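PDB 4OC9: putative O-acetylhomoserine (Thiol)-lyase from Campylobacter jejuni, which probably uses pyridoxal 5'-phosphate to make homocysteine from O-acetylhomoserine and sulfide. Local coordinates for residues I293-Q298 / K336-G341; D312-Y318 / L342-K348; D349-A353 / K399-R403. One frame throughout, in Å; residues are numbered along the deposited sequence.

Interaction 1: I293-Q298 / K336-G341; sequences IEKHSQ and KNFASG
The phenyl ring of Phe338 lies against one side of helix 276-309, with CB of Glu294 over one face, 4.1 Å above the ring plane and offset toward the rim. From there the extended Glu294 chain passes obliquely over the CE2 rim, its CG 3.7 Å from Phe338 CE2, and its carboxylate is turned only 28° from the ring plane. Ser297 CB and Gln298 CG approach obliquely; Gln298 runs alongside the ring in the same direction, its CG 3.7 Å from Phe338 CE1, with the amide plane 75° from that of the ring. Ser297 forms the polar centre. Its OG sits beside its own backbone N, from where it donates back to Ile293 O at 2.8 Å. That carbonyl also takes the helical bond from Ser297 N, and the two donors reach it from opposite faces of its plane. The same OG accepts a weak, bent bond from Ser340 N (3.0 Å, 129° at the hydrogen). A water accepts from Ala339 N at 2.9 Å and donates weakly to Ser297 O, a second link between helix and loop. Ser340 OG, near Ile293 CD1, bonds to Val184 O, while His296 ND1 bonds to Ile406 O and its ring meets Tyr207 edge-to-face. The contact thus lays the loop between helix 327-333 and strand 342-346 along the long helix, with Phe330 of helix 327-333 against Ala339.

Interaction 2: D312-Y318 / L342-K348; sequences DIKGVNY and LLSFEAK
Main-chain bonds between Lys314-Asn317 and Ser344-Glu346 make the firm part of this contact, an antiparallel edge pairing whose strand axes come within 4.7 Å at 166°. Asn317 N to Ser344 O is nearly straight (2.9 Å, 171°), whereas the return bond from Ser344 N to Asn317 O is weak at 3.4 Å. Beside this pair, Asn317 ND2 donates to Ser344 OG at 3.2 Å, with Ser344 OG lying out of the Asn317 amide plane. The non-hydrogen-bonded pair Val316 and Phe345 points to the other sheet face; there Ile313 CD1 meets Phe345 CE1 obliquely at 3.9 Å. A chi1 of -168° sets CG of Tyr318 opposite its own N and carries the ring edge to Leu342 O, 3.4 Å from Tyr318 CD1; the side chain crosses Leu343 at about a right angle. Toward the opposite end the side chains of Lys314 and Lys348 are exposed, although Lys314 N still bonds Glu346 O. Lys348 runs alongside Asp312 with CG 3.4 Å from Asp312 O, but its NZ stops 4.4 Å from Asp312 OD1, beyond salt-bridge range. Strand 315-317 is an outermost strand of the five-stranded sheet within this chain; helix 276-309 packs Leu307 on Val316 and Phe345, and strand 401-405 flanks 342-346 on its other side.

Interaction 3: D349-A353 / K399-R403; sequences DYEHA and KATIR
A chi1 of 174°, which sets CG opposite the main-chain N, swings the Tyr350 ring beside Lys399, whose chain bends at chi3 and chi4 to carry NZ over one ring face. NZ lies 4.0 Å from the ring centroid and 24° off the normal, meeting the criteria for a cation-pi contact, although it sits toward the CG and CD1 side of the ring. A CA-H...O contact from Tyr350 CA to Lys399 O, 3.5 Å long, marks where the main chains come close; that carbonyl also accepts from His378 NE2. The segments join where helix 350-359 starts and where the chain enters strand 401-405, a helix lying against the sheet of the C-terminal domain, as in fold type I PLP-dependent enzymes. Asp349 is the N-cap: its OD1 receives His352 N at 2.9 Å, nearly along the C-O axis of the carboxylate. Its CA meanwhile rests against Ala400 CB at 3.9 Å. Deeper in, Ala353 turns its methyl toward the strand and packs on Ile402, CB to CD1 3.9 Å, while the same CD1 comes within 3.6 Å of Ala353 O. Ile402 also touches Phe345 and Ile376 on the neighbouring strands to either side.

In the fold
Following the chain, helix 276-309 supplies the first half of interaction 1, and strand 315-317, next along, the first half of interaction 2. The chain then passes through helix 327-333 and returns, 336-341 closing interaction 1 on the helix and 342-348 directly afterwards closing interaction 2 on the strand. These two loops therefore cross, and they touch where Tyr318 OH meets Ser340 O. Interaction 3 opens immediately after, at 349-353, and closes a separate loop at 399-403, in series with both. It adjoins interaction 2 through neighbouring strands 342-346 and 401-405, where Glu346 OE2 probably bonds Thr401 OG1, whereas interactions 1 and 3 do not touch. Together they tie helix 276-309 and helix 350-359 to the sheet of strands 315-317, 342-346 and 401-405.

Interaction 1: I293-Q298 / K336-G341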
loop_
_atom_site.group_PDB
_atom_site.type_symbol
_atom_site.label_atom_id
_atom_site.label_comp_id
_atom_site.label_asym_id
_atom_site.label_seq_id
_atom_site.Cartn_x
_atom_site.Cartn_y
_atom_site.Cartn_z
ATOM N N ILE D 293 15.975 -9.060 16.153
ATOM C CA ILE D 293 16.730 -8.391 17.195
ATOM C C ILE D 293 17.920 -9.223 17.689
ATOM O O ILE D 293 18.924 -8.672 18.116
ATOM C CB ILE D 293 15.823 -7.943 18.357
ATOM C CG1 ILE D 293 16.479 -6.835 19.160
ATOM C CG2 ILE D 293 15.348 -9.122 19.186
ATOM C CD1 ILE D 293 16.716 -5.556 18.365
ATOM N N GLU D 294 17.804 -10.539 17.664
ATOM C CA GLU D 294 18.918 -11.391 18.083
ATOM C C GLU D 294 20.090 -11.264 17.106
ATOM O O GLU D 294 21.235 -11.169 17.540
ATOM C CB GLU D 294 18.505 -12.856 18.266
ATOM C CG GLU D 294 17.477 -13.024 19.394
ATOM C CD GLU D 294 17.192 -14.474 19.792
ATOM O OE1 GLU D 294 17.796 -15.396 19.203
ATOM O OE2 GLU D 294 16.398 -14.672 20.744
ATOM N N LYS D 295 19.811 -11.231 15.795
ATOM C CA LYS D 295 20.878 -11.080 14.803
ATOM C C LYS D 295 21.492 -9.686 14.968
ATOM O O LYS D 295 22.705 -9.503 14.899
ATOM C CB LYS D 295 20.354 -11.222 13.373
ATOM C CG LYS D 295 21.436 -11.124 12.305
ATOM C CD LYS D 295 22.378 -12.310 12.379
ATOM C CE LYS D 295 23.517 -12.265 11.351
ATOM N NZ LYS D 295 23.143 -12.282 9.913
ATOM N N HIS D 296 20.641 -8.678 15.101
ATOM C CA HIS D 296 21.155 -7.343 15.279
ATOM C C HIS D 296 22.131 -7.342 16.456
ATOM O O HIS D 296 23.198 -6.715 16.381
ATOM C CB HIS D 296 20.075 -6.307 15.606
ATOM C CG HIS D 296 19.198 -5.900 14.463
ATOM N ND1 HIS D 296 19.610 -4.994 13.507
ATOM C CD2 HIS D 296 17.882 -6.098 14.245
ATOM C CE1 HIS D 296 18.621 -4.753 12.681
ATOM N NE2 HIS D 296 17.563 -5.421 13.100
ATOM N N SER D 297 21.719 -7.995 17.539
ATOM C CA SER D 297 22.521 -8.053 18.773
ATOM C C SER D 297 23.817 -8.806 18.603
ATOM O O SER D 297 24.860 -8.356 19.021
ATOM C CB SER D 297 21.683 -8.618 19.923
ATOM O OG SER D 297 20.568 -7.764 20.212
ATOM N N GLN D 298 23.734 -9.972 18.011
ATOM C CA GLN D 298 24.923 -10.782 17.767
ATOM C C GLN D 298 25.919 -9.989 16.882
ATOM O O GLN D 298 27.116 -9.963 17.173
ATOM C CB GLN D 298 24.533 -12.100 17.087
ATOM C CG GLN D 298 23.691 -13.013 17.968
ATOM C CD GLN D 298 23.034 -14.170 17.200
ATOM O OE1 GLN D 298 22.711 -14.050 16.011
ATOM N NE2 GLN D 298 22.760 -15.263 17.904
ATOM N N LYS D 336 18.073 -12.101 28.234
ATOM C CA LYS D 336 18.624 -12.879 27.107
ATOM C C LYS D 336 20.078 -12.582 26.647
ATOM O O LYS D 336 20.601 -13.080 25.635
ATOM C CB LYS D 336 17.699 -12.747 25.905
ATOM C CG LYS D 336 16.397 -13.522 26.009
ATOM C CD LYS D 336 15.603 -13.408 24.718
ATOM C CE LYS D 336 14.314 -14.293 24.604
ATOM N NZ LYS D 336 13.375 -14.351 25.768
ATOM N N ASN D 337 20.736 -11.767 27.424
ATOM C CA ASN D 337 22.104 -11.372 27.162
ATOM C C ASN D 337 22.380 -10.788 25.758
ATOM O O ASN D 337 23.373 -11.124 25.110
ATOM C CB ASN D 337 23.088 -12.493 27.472
ATOM C CG ASN D 337 24.490 -11.965 27.708
ATOM O OD1 ASN D 337 24.676 -10.981 28.425
ATOM N ND2 ASN D 337 25.480 -12.636 27.143
ATOM N N PHE D 338 21.427 -10.017 25.243
ATOM C CA PHE D 338 21.526 -9.351 23.948
ATOM C C PHE D 338 21.301 -7.900 24.282
ATOM O O PHE D 338 20.426 -7.582 25.057
ATOM C CB PHE D 338 20.509 -9.841 22.918
ATOM C CG PHE D 338 20.702 -11.276 22.468
ATOM C CD1 PHE D 338 21.812 -11.634 21.727
ATOM C CD2 PHE D 338 19.689 -12.210 22.633
ATOM C CE1 PHE D 338 21.993 -12.927 21.295
ATOM C CE2 PHE D 338 19.839 -13.501 22.170
ATOM C CZ PHE D 338 20.996 -13.861 21.504
ATOM N N ALA D 339 22.080 -7.015 23.686
ATOM C CA ALA D 339 21.983 -5.588 23.973
ATOM C C ALA D 339 21.539 -4.675 22.823
ATOM O O ALA D 339 21.801 -3.465 22.811
ATOM C CB ALA D 339 23.319 -5.129 24.488
ATOM N N SER D 340 20.892 -5.268 21.836
ATOM C CA SER D 340 20.375 -4.550 20.650
ATOM C C SER D 340 21.471 -4.134 19.659
ATOM O O SER D 340 22.633 -4.481 19.820
ATOM C CB SER D 340 19.479 -3.400 21.049
ATOM O OG SER D 340 18.810 -2.898 19.912
ATOM N N GLY D 341 21.089 -3.399 18.625
ATOM C CA GLY D 341 22.032 -3.004 17.571
ATOM C C GLY D 341 22.595 -1.628 17.483
ATOM O O GLY D 341 23.154 -1.263 16.457
HETATM O O HOH W 1 24.494 -7.921 22.306
#

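Interaction 2: D312-Y318 / L342-K348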
loop_
_atom_site.group_PDB
_atom_site.type_symbol
_atom_site.label_atom_id
_atom_site.label_comp_id
_atom_site.label_asym_id
_atom_site.label_seq_id
_atom_site.Cartn_x
_atom_site.Cartn_y
_atom_site.Cartn_z
ATOM N N ASP D 312 43.319 2.214 16.091
ATOM C CA ASP D 312 42.852 3.548 15.644
ATOM C C ASP D 312 41.511 3.995 16.287
ATOM O O ASP D 312 41.007 5.072 15.955
ATOM C CB ASP D 312 42.751 3.588 14.107
ATOM C CG ASP D 312 44.107 3.443 13.419
ATOM O OD1 ASP D 312 45.122 3.904 13.995
ATOM O OD2 ASP D 312 44.161 2.892 12.300
ATOM N N ILE D 313 40.965 3.212 17.225
ATOM C CA ILE D 313 39.703 3.531 17.891
ATOM C C ILE D 313 39.978 3.863 19.342
ATOM O O ILE D 313 40.591 3.091 20.048
ATOM C CB ILE D 313 38.699 2.374 17.778
ATOM C CG1 ILE D 313 38.488 2.004 16.314
ATOM C CG2 ILE D 313 37.368 2.735 18.436
ATOM C CD1 ILE D 313 37.994 3.138 15.429
ATOM N N LYS D 314 39.471 4.999 19.807
ATOM C CA LYS D 314 39.734 5.441 21.185
ATOM C C LYS D 314 38.731 5.134 22.276
ATOM O O LYS D 314 38.954 5.513 23.418
ATOM C CB LYS D 314 40.014 6.951 21.204
ATOM C CG LYS D 314 41.153 7.359 20.278
ATOM C CD LYS D 314 42.454 6.604 20.555
ATOM C CE LYS D 314 43.597 6.999 19.607
ATOM N NZ LYS D 314 44.041 8.418 19.745
ATOM N N GLY D 315 37.643 4.458 21.967
ATOM C CA GLY D 315 36.670 4.153 23.015
ATOM C C GLY D 315 35.424 3.605 22.353
ATOM O O GLY D 315 35.037 4.076 21.288
ATOM N N VAL D 316 34.803 2.620 22.988
ATOM C CA VAL D 316 33.622 2.005 22.475
ATOM C C VAL D 316 32.541 1.935 23.516
ATOM O O VAL D 316 32.768 1.473 24.610
ATOM C CB VAL D 316 33.886 0.551 22.000
ATOM C CG1 VAL D 316 32.597 -0.096 21.473
ATOM C CG2 VAL D 316 34.948 0.529 20.905
ATOM N N ASN D 317 31.328 2.300 23.125
ATOM C CA ASN D 317 30.172 2.257 24.030
ATOM C C ASN D 317 29.190 1.182 23.672
ATOM O O ASN D 317 28.414 1.353 22.718
ATOM C CB ASN D 317 29.355 3.497 23.999
ATOM C CG ASN D 317 29.919 4.612 24.777
ATOM O OD1 ASN D 317 30.751 4.447 25.673
ATOM N ND2 ASN D 317 29.348 5.757 24.550
ATOM N N TYR D 318 29.234 0.066 24.378
ATOM C CA TYR D 318 28.295 -1.035 24.121
ATOM C C TYR D 318 28.249 -1.838 25.435
ATOM O O TYR D 318 29.260 -2.217 25.972
ATOM C CB TYR D 318 28.653 -1.838 22.859
ATOM C CG TYR D 318 27.579 -2.774 22.426
ATOM C CD1 TYR D 318 26.454 -2.308 21.772
ATOM C CD2 TYR D 318 27.707 -4.133 22.605
ATOM C CE1 TYR D 318 25.462 -3.166 21.359
ATOM C CE2 TYR D 318 26.715 -5.007 22.200
ATOM C CZ TYR D 318 25.585 -4.511 21.573
ATOM O OH TYR D 318 24.598 -5.415 21.169
ATOM N N LEU D 342 22.448 -0.846 18.541
ATOM C CA LEU D 342 22.985 0.499 18.522
ATOM C C LEU D 342 24.268 0.566 19.329
ATOM O O LEU D 342 24.376 -0.040 20.395
ATOM C CB LEU D 342 22.019 1.456 19.179
ATOM C CG LEU D 342 22.392 2.919 18.994
ATOM C CD1 LEU D 342 22.231 3.259 17.501
ATOM C CD2 LEU D 342 21.471 3.785 19.807
ATOM N N LEU D 343 25.269 1.253 18.809
ATOM C CA LEU D 343 26.510 1.398 19.566
ATOM C C LEU D 343 27.188 2.685 19.097
ATOM O O LEU D 343 26.800 3.241 18.063
ATOM C CB LEU D 343 27.434 0.231 19.373
ATOM C CG LEU D 343 28.155 -0.022 18.054
ATOM C CD1 LEU D 343 29.215 1.031 17.804
ATOM C CD2 LEU D 343 28.886 -1.348 18.134
ATOM N N SER D 344 28.155 3.185 19.871
ATOM C CA SER D 344 28.868 4.361 19.437
ATOM C C SER D 344 30.322 4.149 19.768
ATOM O O SER D 344 30.684 3.259 20.516
ATOM C CB SER D 344 28.364 5.653 20.061
ATOM O OG SER D 344 28.636 5.678 21.426
ATOM N N PHE D 345 31.186 4.905 19.107
ATOM C CA PHE D 345 32.614 4.793 19.373
ATOM C C PHE D 345 33.299 6.124 19.083
ATOM O O PHE D 345 32.756 6.971 18.371
ATOM C CB PHE D 345 33.294 3.653 18.572
ATOM C CG PHE D 345 33.335 3.854 17.089
ATOM C CD1 PHE D 345 34.396 4.518 16.507
ATOM C CD2 PHE D 345 32.332 3.377 16.283
ATOM C CE1 PHE D 345 34.443 4.694 15.137
ATOM C CE2 PHE D 345 32.365 3.560 14.920
ATOM C CZ PHE D 345 33.428 4.207 14.342
ATOM N N GLU D 346 34.505 6.261 19.617
ATOM C CA GLU D 346 35.317 7.442 19.444
ATOM C C GLU D 346 36.401 7.212 18.410
ATOM O O GLU D 346 37.157 6.245 18.493
ATOM C CB GLU D 346 35.994 7.832 20.781
ATOM C CG GLU D 346 35.012 8.137 21.896
ATOM C CD GLU D 346 34.146 9.333 21.574
ATOM O OE1 GLU D 346 34.716 10.353 21.122
ATOM O OE2 GLU D 346 32.916 9.273 21.806
ATOM N N ALA D 347 36.465 8.096 17.421
ATOM C CA ALA D 347 37.491 8.023 16.387
ATOM C C ALA D 347 38.682 8.791 16.976
ATOM O O ALA D 347 38.592 9.289 18.085
ATOM C CB ALA D 347 37.024 8.697 15.125
ATOM N N LYS D 348 39.796 8.864 16.252
ATOM C CA LYS D 348 40.996 9.576 16.737
ATOM C C LYS D 348 40.660 11.030 17.006
ATOM O O LYS D 348 41.018 11.567 18.042
ATOM C CB LYS D 348 42.176 9.452 15.757
ATOM C CG LYS D 348 42.677 7.999 15.602
ATOM C CD LYS D 348 43.846 7.802 14.634
ATOM C CE LYS D 348 43.507 8.180 13.202
ATOM N NZ LYS D 348 44.605 7.869 12.246
HETATM O O HOH W 2 43.757 4.864 10.768
#

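Interaction 3: D349-A353 / K399-R403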
loop_
_atom_site.group_PDB
_atom_site.type_symbol
_atom_site.label_atom_id
_atom_site.label_comp_id
_atom_site.label_asym_id
_atom_site.label_seq_id
_atom_site.Cartn_x
_atom_site.Cartn_y
_atom_site.Cartn_z
ATOM N N ASP D 349 39.924 11.630 16.071
ATOM C CA ASP D 349 39.498 13.025 16.152
ATOM C C ASP D 349 38.409 13.317 15.115
ATOM O O ASP D 349 37.980 12.424 14.368
ATOM C CB ASP D 349 40.711 13.927 15.940
ATOM C CG ASP D 349 41.406 13.655 14.635
ATOM O OD1 ASP D 349 40.777 13.081 13.714
ATOM O OD2 ASP D 349 42.601 14.004 14.531
ATOM N N TYR D 350 37.952 14.563 15.090
ATOM C CA TYR D 350 36.928 14.997 14.163
ATOM C C TYR D 350 37.234 14.613 12.713
ATOM O O TYR D 350 36.388 14.031 12.024
ATOM C CB TYR D 350 36.664 16.520 14.300
ATOM C CG TYR D 350 35.711 16.999 13.243
ATOM C CD1 TYR D 350 34.353 16.766 13.361
ATOM C CD2 TYR D 350 36.180 17.609 12.084
ATOM C CE1 TYR D 350 33.474 17.111 12.350
ATOM C CE2 TYR D 350 35.309 17.991 11.072
ATOM C CZ TYR D 350 33.953 17.739 11.205
ATOM O OH TYR D 350 33.081 18.110 10.194
ATOM N N GLU D 351 38.434 14.914 12.231
ATOM C CA GLU D 351 38.794 14.585 10.839
ATOM C C GLU D 351 38.733 13.103 10.524
ATOM O O GLU D 351 38.395 12.719 9.406
ATOM C CB GLU D 351 40.157 15.172 10.462
ATOM C CG GLU D 351 40.201 16.710 10.370
ATOM C CD GLU D 351 39.398 17.287 9.187
ATOM O OE1 GLU D 351 39.224 16.592 8.166
ATOM O OE2 GLU D 351 39.000 18.476 9.252
ATOM N N HIS D 352 39.043 12.271 11.516
ATOM C CA HIS D 352 39.021 10.822 11.340
ATOM C C HIS D 352 37.577 10.333 11.297
ATOM O O HIS D 352 37.213 9.541 10.435
ATOM C CB HIS D 352 39.874 10.140 12.411
ATOM C CG HIS D 352 40.003 8.646 12.251
ATOM N ND1 HIS D 352 39.709 7.750 13.262
ATOM C CD2 HIS D 352 40.312 7.889 11.168
ATOM C CE1 HIS D 352 39.921 6.517 12.840
ATOM N NE2 HIS D 352 40.267 6.571 11.564
ATOM N N ALA D 353 36.746 10.875 12.174
ATOM C CA ALA D 353 35.315 10.520 12.225
ATOM C C ALA D 353 34.595 10.823 10.905
ATOM O O ALA D 353 33.708 10.097 10.463
ATOM C CB ALA D 353 34.633 11.270 13.336
ATOM N N LYS D 399 33.307 15.528 19.401
ATOM C CA LYS D 399 33.479 15.761 17.979
ATOM C C LYS D 399 34.031 14.523 17.243
ATOM O O LYS D 399 34.021 14.469 15.998
ATOM C CB LYS D 399 34.400 16.974 17.705
ATOM C CG LYS D 399 33.752 18.353 17.834
ATOM C CD LYS D 399 34.672 19.570 17.734
ATOM C CE LYS D 399 35.563 19.662 16.504
ATOM N NZ LYS D 399 34.914 20.041 15.228
ATOM N N ALA D 400 34.553 13.566 18.005
ATOM C CA ALA D 400 35.117 12.345 17.431
ATOM C C ALA D 400 34.125 11.188 17.483
ATOM O O ALA D 400 34.389 10.117 16.956
ATOM C CB ALA D 400 36.392 11.986 18.187
ATOM N N THR D 401 32.969 11.424 18.103
ATOM C CA THR D 401 31.953 10.386 18.256
ATOM C C THR D 401 31.194 9.972 17.013
ATOM O O THR D 401 30.719 10.809 16.250
ATOM C CB THR D 401 30.915 10.802 19.292
ATOM O OG1 THR D 401 31.568 11.043 20.561
ATOM C CG2 THR D 401 29.907 9.700 19.473
ATOM N N ILE D 402 31.083 8.668 16.837
ATOM C CA ILE D 402 30.366 8.074 15.718
ATOM C C ILE D 402 29.353 7.118 16.262
ATOM O O ILE D 402 29.656 6.379 17.188
ATOM C CB ILE D 402 31.294 7.296 14.788
ATOM C CG1 ILE D 402 32.062 8.301 13.943
ATOM C CG2 ILE D 402 30.491 6.402 13.821
ATOM C CD1 ILE D 402 33.109 7.665 13.044
ATOM N N ARG D 403 28.163 7.131 15.675
ATOM C CA ARG D 403 27.103 6.253 16.107
ATOM C C ARG D 403 26.805 5.287 14.961
ATOM O O ARG D 403 26.761 5.689 13.815
ATOM C CB ARG D 403 25.833 7.038 16.386
ATOM C CG ARG D 403 24.745 6.198 17.023
ATOM C CD ARG D 403 23.343 6.797 17.100
ATOM N NE ARG D 403 22.558 7.551 16.132
ATOM C CZ ARG D 403 21.869 7.169 15.094
ATOM N NH1 ARG D 403 22.066 5.989 14.614
ATOM N NH2 ARG D 403 21.169 8.083 14.409
#